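PDB 2OG5: L-asparagine oxygenase from Streptomyces coelicolor, which catalyses the iron(II)- and 2-oxoglutarate-dependent 3-hydroxylation of L-asparagine, supplying the (2S,3S)-3-hydroxyasparagine built into the calcium-dependent antibiotic. Local coordinates for residues H77-P80 against A81-R85; A210-R213 against R214-P217. One frame throughout, in Å; residues are numbered along the deposited sequence.

Contact 1 (H77-P80 against A81-R85)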
# COMPACT_ATOMS: atom_id res chain seq x y z
N HIS A 77 -11.25 -5.34 17.11
CA HIS A 77 -12.66 -5.55 17.39
C HIS A 77 -13.23 -4.67 18.49
O HIS A 77 -14.45 -4.64 18.68
CB HIS A 77 -12.92 -7.04 17.62
CG HIS A 77 -12.82 -7.82 16.35
ND1 HIS A 77 -13.77 -7.71 15.37
CD2 HIS A 77 -11.85 -8.62 15.86
CE1 HIS A 77 -13.41 -8.45 14.33
NE2 HIS A 77 -12.25 -9.00 14.60
N ALA A 78 -12.36 -3.92 19.18
CA ALA A 78 -12.79 -2.86 20.10
C ALA A 78 -13.07 -1.52 19.40
O ALA A 78 -13.63 -0.61 20.02
CB ALA A 78 -11.74 -2.65 21.20
N TRP A 79 -12.67 -1.37 18.13
CA TRP A 79 -12.92 -0.12 17.40
C TRP A 79 -14.42 0.19 17.31
O TRP A 79 -15.24 -0.72 17.36
CB TRP A 79 -12.38 -0.16 15.97
CG TRP A 79 -10.90 0.01 15.81
CD1 TRP A 79 -9.92 -0.57 16.56
CD2 TRP A 79 -10.23 0.76 14.78
NE1 TRP A 79 -8.68 -0.21 16.07
CE2 TRP A 79 -8.85 0.61 14.98
CE3 TRP A 79 -10.68 1.55 13.72
CZ2 TRP A 79 -7.89 1.22 14.16
CZ3 TRP A 79 -9.73 2.16 12.90
CH2 TRP A 79 -8.35 1.99 13.12
N PRO A 80 -14.77 1.48 17.17
CA PRO A 80 -16.18 1.81 16.97
C PRO A 80 -16.79 1.11 15.77
O PRO A 80 -16.15 0.97 14.73
CB PRO A 80 -16.17 3.33 16.73
CG PRO A 80 -14.78 3.76 16.69
CD PRO A 80 -13.90 2.67 17.21
N ALA A 81 -18.04 0.69 15.92
CA ALA A 81 -18.75 -0.01 14.86
C ALA A 81 -18.83 0.80 13.57
O ALA A 81 -18.81 0.23 12.49
CB ALA A 81 -20.16 -0.39 15.32
N THR A 82 -18.93 2.12 13.69
CA THR A 82 -18.98 2.99 12.52
C THR A 82 -17.80 2.75 11.58
O THR A 82 -17.97 2.58 10.38
CB THR A 82 -18.97 4.48 12.94
OG1 THR A 82 -17.94 4.68 13.91
CG2 THR A 82 -20.30 4.87 13.54
N LEU A 83 -16.60 2.72 12.15
CA LEU A 83 -15.37 2.55 11.37
C LEU A 83 -15.23 1.12 10.86
O LEU A 83 -14.77 0.90 9.75
CB LEU A 83 -14.15 2.94 12.20
CG LEU A 83 -14.09 4.42 12.62
CD1 LEU A 83 -12.91 4.68 13.56
CD2 LEU A 83 -13.99 5.32 11.39
N ARG A 84 -15.62 0.15 11.68
CA ARG A 84 -15.58 -1.25 11.24
C ARG A 84 -16.54 -1.46 10.07
O ARG A 84 -16.21 -2.17 9.11
CB ARG A 84 -15.87 -2.21 12.40
CG ARG A 84 -14.69 -2.29 13.38
CD ARG A 84 -14.85 -3.34 14.47
NE ARG A 84 -15.68 -2.86 15.56
CZ ARG A 84 -16.95 -3.17 15.78
NH1 ARG A 84 -17.61 -4.04 15.00
NH2 ARG A 84 -17.58 -2.61 16.81
N ARG A 85 -17.69 -0.82 10.12
CA ARG A 85 -18.64 -0.85 9.00
C ARG A 85 -18.09 -0.16 7.75
O ARG A 85 -18.28 -0.66 6.64
CB ARG A 85 -19.98 -0.22 9.40
CG ARG A 85 -20.77 -1.09 10.33
CD ARG A 85 -21.96 -0.39 10.92
NE ARG A 85 -22.70 -1.29 11.81
CZ ARG A 85 -23.27 -0.96 12.96
NH1 ARG A 85 -23.18 0.29 13.43
NH2 ARG A 85 -23.91 -1.88 13.65
O HOH W 1 -15.77 -6.53 13.55
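The guanidinium group of R84 is turned so that its NE and NH2 side meets the backbone carbonyl of W79, whose oxygen lies within about 9° of the guanidinium plane. H77 O sits over one face of the same group, and A81 CA lies against the opposite face, offset toward its rim. The second flat group, the W79 indole, meets L83 obliquely: L83 CD1 lies 3.8 Å from W79 CE3. Two N-H groups converge on W79 O, R84 NE at 2.8 Å and R84 NH2 at 3.1 Å. This side-on grip fixes the rotation of the guanidinium about its last bond, and it depends on the chain bending at chi3 (-81°), which turns the group back toward the W79 carbonyl, ahead of the helix. NE reaches the oxygen from above the carbonyl plane, whereas NH2 approaches nearly in line with the C=O bond.

The setting is the N-terminus of helix 81-92, with P80 at the N-cap. P80 O accepts the nearly straight bond from R84 N (3.2 Å, 167°), the first i to i+4 bond of the helix, and a weak one from L83 N. The pyrrolidine ring lies alongside L83, with P80 CG 3.8 Å from L83 CD1, while P80 also packs on D44 and L47 of helix 42-58. D44 OD2 is also hydrogen-bonded to T82 OG1, and W79 reaches M135 and T136 of helix 128-140. On the exposed side, one water weakly bridges H77 ND1 and R84 NH1.

Contact 2 (A210-R213 against R214-P217)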
# COMPACT_ATOMS: atom_id res chain seq x y z
N ALA A 210 -4.54 5.59 -9.37
CA ALA A 210 -5.37 5.53 -10.57
C ALA A 210 -6.02 4.15 -10.70
O ALA A 210 -5.34 3.14 -10.66
CB ALA A 210 -4.55 5.83 -11.80
N CYS A 211 -7.33 4.14 -10.89
CA CYS A 211 -8.11 2.91 -10.87
C CYS A 211 -8.49 2.50 -12.27
O CYS A 211 -8.93 3.33 -13.08
CB CYS A 211 -9.35 3.10 -10.01
SG CYS A 211 -10.33 1.61 -9.71
N VAL A 212 -8.34 1.21 -12.56
CA VAL A 212 -8.75 0.65 -13.86
C VAL A 212 -10.23 0.93 -14.15
O VAL A 212 -10.62 1.02 -15.32
CB VAL A 212 -8.46 -0.87 -13.95
CG1 VAL A 212 -9.38 -1.66 -13.03
CG2 VAL A 212 -8.59 -1.36 -15.40
N ARG A 213 -11.05 1.10 -13.11
CA ARG A 213 -12.48 1.42 -13.30
C ARG A 213 -12.73 2.78 -13.96
O ARG A 213 -13.72 2.96 -14.68
CB ARG A 213 -13.24 1.36 -11.97
CG ARG A 213 -13.31 -0.03 -11.38
CD ARG A 213 -13.94 -0.08 -10.00
NE ARG A 213 -14.00 -1.48 -9.58
CZ ARG A 213 -13.77 -1.93 -8.35
NH1 ARG A 213 -13.48 -1.12 -7.35
NH2 ARG A 213 -13.83 -3.23 -8.12
N ARG A 214 -11.84 3.75 -13.69
CA ARG A 214 -11.93 5.06 -14.32
C ARG A 214 -11.45 5.03 -15.75
O ARG A 214 -11.93 5.80 -16.57
CB ARG A 214 -11.12 6.13 -13.58
CG ARG A 214 -11.55 6.44 -12.16
CD ARG A 214 -12.92 7.08 -12.12
NE ARG A 214 -13.20 7.73 -10.84
CZ ARG A 214 -14.37 8.27 -10.51
NH1 ARG A 214 -15.38 8.26 -11.37
NH2 ARG A 214 -14.53 8.84 -9.33
N VAL A 215 -10.47 4.18 -16.06
CA VAL A 215 -9.85 4.24 -17.39
C VAL A 215 -10.41 3.26 -18.41
O VAL A 215 -10.44 3.59 -19.59
CB VAL A 215 -8.30 4.12 -17.34
CG1 VAL A 215 -7.72 5.08 -16.30
CG2 VAL A 215 -7.86 2.73 -17.08
N LEU A 216 -10.84 2.07 -17.98
CA LEU A 216 -11.28 1.04 -18.94
C LEU A 216 -12.27 1.56 -20.00
O LEU A 216 -12.07 1.30 -21.18
CB LEU A 216 -11.84 -0.20 -18.22
CG LEU A 216 -12.21 -1.37 -19.15
CD1 LEU A 216 -11.00 -1.91 -19.88
CD2 LEU A 216 -12.88 -2.49 -18.36
N PRO A 217 -13.31 2.31 -19.59
CA PRO A 217 -14.27 2.81 -20.59
C PRO A 217 -13.70 3.84 -21.57
O PRO A 217 -14.33 4.12 -22.59
CB PRO A 217 -15.37 3.47 -19.75
CG PRO A 217 -15.16 2.99 -18.36
CD PRO A 217 -13.71 2.70 -18.22
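R214 meets C211 through the base of its side chain: R214 CB rests 3.6 Å from C211 O, and CG is the last atom still near that oxygen, at 4.2 Å. A bend at chi2 (-66°) then swings CD and everything beyond it away from the turn. NE, further out, forms a salt bridge with D97, and the side chain also touches P96 and T290; NH2, at the tip, is likewise hydrogen-bonded outside the turn.

The backbone of the turn shows the same oxygen at work. C211 O accepts from R214 N at 3.0 Å, with the donor well above the carbonyl plane, and weakly from V215 N. V215 N also has a weak bond to V212 O, so its hydrogen is divided between two carbonyls. V212 O takes a straighter bond from L216 N (2.9 Å, 161°). P217 has no N-H to offer R213 O, and its CD atom lies 3.5 Å from that oxygen instead. Apolar contact is loose, V212 CG2 standing 4.5 Å from V215 CG2.

C211 SG accepts from R213 N at 3.5 Å, a side-chain N-cap bond that starts helix 212-215 directly at the end of strand 207-211. That strand pairs with 309-313, which carries the metal ligand H311, placing this strand-to-helix junction at the end of an inner strand of the four-stranded antiparallel sheet, in the jelly-roll of an iron(II)/2-oxoglutarate-dependent hydroxylase.

Both contacts mark the start of a helix and both are partly buried, but their centres lie 30 Å apart and they have no element in common. Contact 1 lies where the loop after helix 66-76 enters helix 81-92, packed on helix 42-58 and away from the annotated sites. Contact 2 grows directly out of a strand of the antiparallel sheet, with the C211 side chain about 10 Å from that of the iron ligand H311. Their chemistry differs accordingly: at 77-85 an arginine turns back onto the loop carbonyl before its own helix, whereas at 210-217 a cysteine sulfur does the capping, R213 and R214 form salt bridges with D259 and D97, and R213 also bonds G95 O.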